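Local coordinates for glycosyl hydrolases family 31 family protein (Aspergillus niger, PDB 6DRU) that releases alpha-xylose from the non-reducing terminal glucose of xyloglucan oligosaccharides, as a retaining alpha-xylosidase of glycoside hydrolase family 31, at residues A[46-49]-A[50-54]; A[235-238]-A[239-243]; A[586-589]-A[590-593]. One frame throughout, in Å; residues are numbered along the deposited sequence.

In the fold
Interactions 1, 2 and 3 follow one another along the chain and show three kinds of local contact: a proline turn, the end of a helix and successive helical turns. The first two are neighbours, with centres 8 Å apart. The loop holding residues 46-54 meets the last turn of helix 228-239, where Tyr48 N lies 2.7 Å from Leu238 O and Ile52 N lies 2.8 Å from Ala237 O, both probable hydrogen bonds. They join a loop of the N-terminal beta region to the helix and linker before barrel strand 252-254. Interaction 3 sits on helix 582-594, its centre about 31 Å from that of interaction 2, late in the barrel domain.

Interaction 1. Residues A[46-49]-A[50-54]; sequences FIYD and PPIEG
The backbones of Tyr48 and Pro51 come together across a tight reversal in which the peptide bond before Pro50 is cis. With Asp49 extended and Pro50 in its polyproline-like conformation (phi -76°, psi 165°), residues 48-51 form a type VIb turn, and the CA atoms of Tyr48 and Pro51 are brought to 4.8 Å. Such a turn is held by its cis proline and not by a bond across its mouth: Tyr48 O is 3.3 Å from Pro51 N, a nitrogen with no hydrogen to give.

The reversal brings Ile52 back over the ring of Tyr48. Its CD1 stands over one face, 3.9 Å from the ring centroid and 15° off the normal, a CH-pi contact displaced toward the CE1 side, where CD1 to CE1 measures 3.8 Å. The CG1 methylene of Ile52 follows behind, 4.0 Å from Tyr48 CG, so the aliphatic arm lies over the ring from its root outward. An extended second torsion carries the Ile52 methyl that far. The Asp49 side chain points away from this pair, and its OD1 and OD2 accept the backbone N-H groups of His60 and Gly61, tying the turn to a later part of the same loop.

This loop connects strand 28-35 to strand 66-68 of the mixed beta sheet, and Pro51 packs on Leu238 of helix 228-239.

Interaction 2. Residues A[235-238]-A[239-243]; sequences ISAL and TGRAP
Ser236 and Arg241 are joined side chain to side chain where helix 228-239 ends. Arg241 NE donates to Ser236 OG at 2.8 Å, nearly straight (166°), and the hydroxyl oxygen lies practically in the guanidinium plane, at its edge. The arginine chain bends at its second torsion (chi2 -81°), folding the group back along the helix until NH2 comes to 3.8 Å from Ala237 CB. At the preceding residue, Ile235 O takes two bonds from Thr239, one from N and one from OG1, each 2.9 Å long. The backbone donor is nearly in line with the carbonyl, whereas the hydroxyl approaches from above its plane. With chi1 at 64°, Thr239 OG1 lies between its own N and carbonyl carbon and can curl back to this oxygen. Gly240 N continues the helical pattern by donating to Ser236 O at 2.8 Å, but Gly240 itself leaves it with a positive phi, a conformation that calls for glycine and sends the chain off as an extended loop.

A second shell fixes these groups. Ser236 OG lies within bonding reach of the carbonyl oxygens of Gln232 and Gln233, between which its single proton must be shared or chosen. Arg241 NH2 meets Gln233 O and forms a salt bridge with Glu53 OE1, while Gln477 NE2 bonds both Thr239 OG1 and Gly240 O.

The helix packs on the mixed beta sheet, Ile235 against strands 176-183 and 187-191 and Thr239 against the latter, and the chain beyond runs toward barrel strand 252-254.

Interaction 3. Residues A[586-589]-A[590-593]; sequences VSYI and HLRY
Val586 O is gripped twice by His590: by the backbone N at 3.0 Å, and more weakly by ring atom ND1 at 3.2 Å, whose bond is clearly bent (126°). The imidazole therefore folds back along the helix beside Val586, pointing the same way, and CE1 touches Val586 CG1 at 3.6 Å. The ring thus adds a weak side-chain donor to an ordinary i to i+4 helix bond. Leu591 N to Ser587 O (2.8 Å) and Arg592 N to Tyr588 O (2.9 Å) carry the same pattern onward.

Two apolar pairs line the other flanks. Ile589 CG2 meets the edge of the Tyr593 ring, in its plane, 3.9 Å from CE2. Leu591 lies alongside Tyr588, the two side chains pointing the same way, and its CD2 reaches to within 4.1 Å of Tyr588 CD1.

The polar ends of the larger residues tie the helix to its surroundings. Arg592 donates to the carbonyl oxygens of Leu250, Thr549, Leu551 and Pro552, and Tyr593 OH bonds Ser280 OG and the N of Tyr252 in barrel strand 252-254. Tyr588 OH bonds Gln699 O, so helix 582-594 bridges the barrel and the strand-rich C-terminal region.

Interaction 1. Residues A[46-49]-A[50-54]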
loop_
_atom_site.group_PDB
_atom_site.type_symbol
_atom_site.label_atom_id
_atom_site.label_comp_id
_atom_site.label_asym_id
_atom_site.label_seq_id
_atom_site.Cartn_x
_atom_site.Cartn_y
_atom_site.Cartn_z
ATOM N N PHE A 46 -22.438 -15.328 5.829
ATOM C CA PHE A 46 -23.552 -15.752 4.994
ATOM C C PHE A 46 -24.141 -17.081 5.443
ATOM O O PHE A 46 -25.023 -17.617 4.763
ATOM C CB PHE A 46 -23.109 -15.827 3.532
ATOM C CG PHE A 46 -22.649 -14.508 2.975
ATOM C CD1 PHE A 46 -23.565 -13.589 2.489
ATOM C CD2 PHE A 46 -21.301 -14.184 2.948
ATOM C CE1 PHE A 46 -23.146 -12.370 1.980
ATOM C CE2 PHE A 46 -20.874 -12.967 2.441
ATOM C CZ PHE A 46 -21.798 -12.059 1.956
ATOM N N ILE A 47 -23.682 -17.623 6.568
ATOM C CA ILE A 47 -24.183 -18.889 7.086
ATOM C C ILE A 47 -24.979 -18.629 8.357
ATOM O O ILE A 47 -24.763 -17.638 9.063
ATOM C CB ILE A 47 -23.044 -19.899 7.348
ATOM C CG1 ILE A 47 -22.135 -19.402 8.470
ATOM C CG2 ILE A 47 -22.249 -20.145 6.076
ATOM C CD1 ILE A 47 -21.175 -20.453 8.981
ATOM N N TYR A 48 -25.914 -19.533 8.641
ATOM C CA TYR A 48 -26.783 -19.423 9.805
ATOM C C TYR A 48 -26.129 -20.072 11.017
ATOM O O TYR A 48 -25.536 -21.150 10.915
ATOM C CB TYR A 48 -28.137 -20.084 9.529
ATOM C CG TYR A 48 -29.027 -19.310 8.581
ATOM C CD1 TYR A 48 -28.849 -19.391 7.207
ATOM C CD2 TYR A 48 -30.050 -18.504 9.062
ATOM C CE1 TYR A 48 -29.660 -18.685 6.338
ATOM C CE2 TYR A 48 -30.868 -17.796 8.201
ATOM C CZ TYR A 48 -30.669 -17.889 6.841
ATOM O OH TYR A 48 -31.481 -17.185 5.980
ATOM N N ASP A 49 -26.247 -19.414 12.165
ATOM C CA ASP A 49 -25.758 -19.954 13.434
ATOM C C ASP A 49 -26.864 -19.833 14.473
ATOM O O ASP A 49 -27.179 -18.706 14.907
ATOM C CB ASP A 49 -24.495 -19.236 13.900
ATOM C CG ASP A 49 -23.852 -19.910 15.096
ATOM O OD1 ASP A 49 -24.264 -21.041 15.435
ATOM O OD2 ASP A 49 -22.933 -19.312 15.696
ATOM N N PRO A 50 -27.485 -20.946 14.896
ATOM C CA PRO A 50 -27.176 -22.299 14.425
ATOM C C PRO A 50 -27.742 -22.542 13.032
ATOM O O PRO A 50 -28.572 -21.750 12.586
ATOM C CB PRO A 50 -27.860 -23.189 15.462
ATOM C CG PRO A 50 -29.039 -22.391 15.892
ATOM C CD PRO A 50 -28.604 -20.944 15.857
ATOM N N PRO A 51 -27.283 -23.591 12.349
ATOM C CA PRO A 51 -27.852 -23.909 11.036
ATOM C C PRO A 51 -29.361 -24.077 11.117
ATOM O O PRO A 51 -29.912 -24.441 12.160
ATOM C CB PRO A 51 -27.159 -25.223 10.658
ATOM C CG PRO A 51 -25.862 -25.176 11.386
ATOM C CD PRO A 51 -26.145 -24.466 12.684
ATOM N N ILE A 52 -30.027 -23.792 9.993
ATOM C CA ILE A 52 -31.483 -23.907 9.903
ATOM C C ILE A 52 -31.945 -25.281 10.360
ATOM O O ILE A 52 -33.052 -25.437 10.891
ATOM C CB ILE A 52 -31.943 -23.604 8.459
ATOM C CG1 ILE A 52 -31.798 -22.115 8.148
ATOM C CG2 ILE A 52 -33.382 -24.038 8.231
ATOM C CD1 ILE A 52 -31.839 -21.806 6.669
ATOM N N GLU A 53 -31.091 -26.287 10.202
ATOM C CA GLU A 53 -31.432 -27.663 10.520
ATOM C C GLU A 53 -30.153 -28.384 10.917
ATOM O O GLU A 53 -29.173 -28.364 10.166
ATOM C CB GLU A 53 -32.104 -28.324 9.314
ATOM C CG GLU A 53 -31.959 -29.820 9.202
ATOM C CD GLU A 53 -32.516 -30.327 7.889
ATOM O OE1 GLU A 53 -33.608 -29.867 7.493
ATOM O OE2 GLU A 53 -31.857 -31.171 7.244
ATOM N N GLY A 54 -30.156 -28.988 12.098
ATOM C CA GLY A 54 -28.962 -29.649 12.592
ATOM C C GLY A 54 -29.194 -30.214 13.976
ATOM O O GLY A 54 -30.303 -30.162 14.520
#

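Interaction 2. Residues A[235-238]-A[239-243]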
loop_
_atom_site.group_PDB
_atom_site.type_symbol
_atom_site.label_atom_id
_atom_site.label_comp_id
_atom_site.label_asym_id
_atom_site.label_seq_id
_atom_site.Cartn_x
_atom_site.Cartn_y
_atom_site.Cartn_z
ATOM N N ILE A 235 -26.154 -27.721 2.476
ATOM C CA ILE A 235 -25.788 -26.377 2.039
ATOM C C ILE A 235 -26.926 -25.404 2.317
ATOM O O ILE A 235 -26.713 -24.298 2.828
ATOM C CB ILE A 235 -25.401 -26.382 0.549
ATOM C CG1 ILE A 235 -24.114 -27.178 0.327
ATOM C CG2 ILE A 235 -25.243 -24.961 0.028
ATOM C CD1 ILE A 235 -23.804 -27.440 -1.134
ATOM N N SER A 236 -28.156 -25.806 1.985
ATOM C CA SER A 236 -29.308 -24.942 2.218
ATOM C C SER A 236 -29.563 -24.734 3.705
ATOM O O SER A 236 -30.001 -23.653 4.111
ATOM C CB SER A 236 -30.548 -25.525 1.540
ATOM O OG SER A 236 -30.814 -26.838 2.005
ATOM N N ALA A 237 -29.300 -25.750 4.530
ATOM C CA ALA A 237 -29.419 -25.575 5.972
ATOM C C ALA A 237 -28.361 -24.629 6.521
ATOM O O ALA A 237 -28.565 -24.039 7.587
ATOM C CB ALA A 237 -29.326 -26.925 6.681
ATOM N N LEU A 238 -27.240 -24.472 5.820
ATOM C CA LEU A 238 -26.192 -23.563 6.257
ATOM C C LEU A 238 -26.411 -22.143 5.758
ATOM O O LEU A 238 -26.199 -21.186 6.509
ATOM C CB LEU A 238 -24.827 -24.063 5.778
ATOM C CG LEU A 238 -24.220 -25.236 6.546
ATOM C CD1 LEU A 238 -23.115 -25.883 5.730
ATOM C CD2 LEU A 238 -23.696 -24.776 7.894
ATOM N N THR A 239 -26.852 -21.983 4.510
ATOM C CA THR A 239 -26.884 -20.677 3.870
ATOM C C THR A 239 -28.284 -20.156 3.579
ATOM O O THR A 239 -28.428 -18.972 3.262
ATOM C CB THR A 239 -26.085 -20.719 2.560
ATOM O OG1 THR A 239 -26.716 -21.623 1.647
ATOM C CG2 THR A 239 -24.673 -21.199 2.833
ATOM N N GLY A 240 -29.315 -20.993 3.677
ATOM C CA GLY A 240 -30.666 -20.510 3.469
ATOM C C GLY A 240 -31.586 -21.457 2.726
ATOM O O GLY A 240 -31.213 -22.037 1.701
ATOM N N ARG A 241 -32.798 -21.622 3.248
ATOM C CA ARG A 241 -33.845 -22.401 2.603
ATOM C C ARG A 241 -34.777 -21.459 1.854
ATOM O O ARG A 241 -35.311 -20.510 2.441
ATOM C CB ARG A 241 -34.629 -23.220 3.629
ATOM C CG ARG A 241 -33.866 -24.403 4.202
ATOM C CD ARG A 241 -33.902 -25.595 3.259
ATOM N NE ARG A 241 -33.028 -26.673 3.713
ATOM C CZ ARG A 241 -33.289 -27.455 4.755
ATOM N NH1 ARG A 241 -34.400 -27.277 5.457
ATOM N NH2 ARG A 241 -32.438 -28.413 5.099
ATOM N N ALA A 242 -34.963 -21.717 0.562
ATOM C CA ALA A 242 -35.743 -20.815 -0.267
ATOM C C ALA A 242 -37.197 -20.771 0.200
ATOM O O ALA A 242 -37.716 -21.747 0.748
ATOM C CB ALA A 242 -35.684 -21.248 -1.729
ATOM N N PRO A 243 -37.873 -19.651 -0.005
ATOM C CA PRO A 243 -39.299 -19.557 0.315
ATOM C C PRO A 243 -40.145 -20.177 -0.793
ATOM O O PRO A 243 -39.643 -20.613 -1.827
ATOM C CB PRO A 243 -39.526 -18.050 0.415
ATOM C CG PRO A 243 -38.515 -17.473 -0.518
ATOM C CD PRO A 243 -37.311 -18.358 -0.432
#

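Interaction 3. Residues A[586-589]-A[590-593]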
loop_
_atom_site.group_PDB
_atom_site.type_symbol
_atom_site.label_atom_id
_atom_site.label_comp_id
_atom_site.label_asym_id
_atom_site.label_seq_id
_atom_site.Cartn_x
_atom_site.Cartn_y
_atom_site.Cartn_z
ATOM N N VAL A 586 -47.773 -20.081 -28.572
ATOM C CA VAL A 586 -48.905 -20.086 -27.651
ATOM C C VAL A 586 -49.119 -21.473 -27.053
ATOM O O VAL A 586 -49.583 -21.602 -25.914
ATOM C CB VAL A 586 -50.166 -19.564 -28.367
ATOM C CG1 VAL A 586 -51.377 -19.633 -27.451
ATOM C CG2 VAL A 586 -49.947 -18.134 -28.840
ATOM N N SER A 587 -48.769 -22.530 -27.792
ATOM C CA SER A 587 -48.912 -23.879 -27.255
ATOM C C SER A 587 -48.011 -24.091 -26.046
ATOM O O SER A 587 -48.431 -24.683 -25.044
ATOM C CB SER A 587 -48.601 -24.914 -28.336
ATOM O OG SER A 587 -47.211 -24.969 -28.608
ATOM N N TYR A 588 -46.768 -23.608 -26.116
ATOM C CA TYR A 588 -45.863 -23.743 -24.980
ATOM C C TYR A 588 -46.281 -22.854 -23.817
ATOM O O TYR A 588 -46.010 -23.188 -22.658
ATOM C CB TYR A 588 -44.431 -23.439 -25.415
ATOM C CG TYR A 588 -43.769 -24.599 -26.121
ATOM C CD1 TYR A 588 -43.311 -25.699 -25.406
ATOM C CD2 TYR A 588 -43.610 -24.604 -27.501
ATOM C CE1 TYR A 588 -42.709 -26.768 -26.043
ATOM C CE2 TYR A 588 -43.009 -25.667 -28.147
ATOM C CZ TYR A 588 -42.561 -26.746 -27.413
ATOM O OH TYR A 588 -41.960 -27.807 -28.048
ATOM N N ILE A 589 -46.933 -21.724 -24.100
ATOM C CA ILE A 589 -47.493 -20.906 -23.028
ATOM C C ILE A 589 -48.574 -21.680 -22.286
ATOM O O ILE A 589 -48.624 -21.680 -21.049
ATOM C CB ILE A 589 -48.031 -19.576 -23.591
ATOM C CG1 ILE A 589 -46.877 -18.700 -24.082
ATOM C CG2 ILE A 589 -48.850 -18.842 -22.539
ATOM C CD1 ILE A 589 -47.321 -17.375 -24.662
ATOM N N HIS A 590 -49.457 -22.354 -23.027
ATOM C CA HIS A 590 -50.490 -23.166 -22.392
ATOM C C HIS A 590 -49.890 -24.366 -21.666
ATOM O O HIS A 590 -50.342 -24.723 -20.572
ATOM C CB HIS A 590 -51.508 -23.623 -23.434
ATOM C CG HIS A 590 -52.525 -22.581 -23.782
ATOM N ND1 HIS A 590 -52.582 -21.981 -25.021
ATOM C CD2 HIS A 590 -53.528 -22.038 -23.053
ATOM C CE1 HIS A 590 -53.576 -21.110 -25.041
ATOM N NE2 HIS A 590 -54.166 -21.125 -23.859
ATOM N N LEU A 591 -48.878 -25.004 -22.261
ATOM C CA LEU A 591 -48.215 -26.124 -21.599
ATOM C C LEU A 591 -47.587 -25.689 -20.281
ATOM O O LEU A 591 -47.586 -26.446 -19.303
ATOM C CB LEU A 591 -47.159 -26.732 -22.522
ATOM C CG LEU A 591 -46.288 -27.839 -21.923
ATOM C CD1 LEU A 591 -47.145 -29.015 -21.476
ATOM C CD2 LEU A 591 -45.223 -28.288 -22.915
ATOM N N ARG A 592 -47.043 -24.469 -20.240
ATOM C CA ARG A 592 -46.463 -23.948 -19.007
ATOM C C ARG A 592 -47.503 -23.895 -17.895
ATOM O O ARG A 592 -47.241 -24.317 -16.763
ATOM C CB ARG A 592 -45.867 -22.562 -19.260
ATOM C CG ARG A 592 -45.339 -21.862 -18.019
ATOM C CD ARG A 592 -44.063 -22.513 -17.517
ATOM N NE ARG A 592 -43.572 -21.878 -16.298
ATOM C CZ ARG A 592 -42.424 -22.191 -15.704
ATOM N NH1 ARG A 592 -41.645 -23.135 -16.215
ATOM N NH2 ARG A 592 -42.056 -21.560 -14.598
ATOM N N TYR A 593 -48.696 -23.379 -18.202
ATOM C CA TYR A 593 -49.760 -23.348 -17.204
ATOM C C TYR A 593 -50.269 -24.746 -16.881
ATOM O O TYR A 593 -50.749 -24.986 -15.768
ATOM C CB TYR A 593 -50.910 -22.460 -17.680
ATOM C CG TYR A 593 -50.575 -20.988 -17.677
ATOM C CD1 TYR A 593 -50.543 -20.269 -16.491
ATOM C CD2 TYR A 593 -50.287 -20.317 -18.858
ATOM C CE1 TYR A 593 -50.234 -18.924 -16.478
ATOM C CE2 TYR A 593 -49.976 -18.971 -18.857
ATOM C CZ TYR A 593 -49.952 -18.279 -17.663
ATOM O OH TYR A 593 -49.644 -16.937 -17.649
#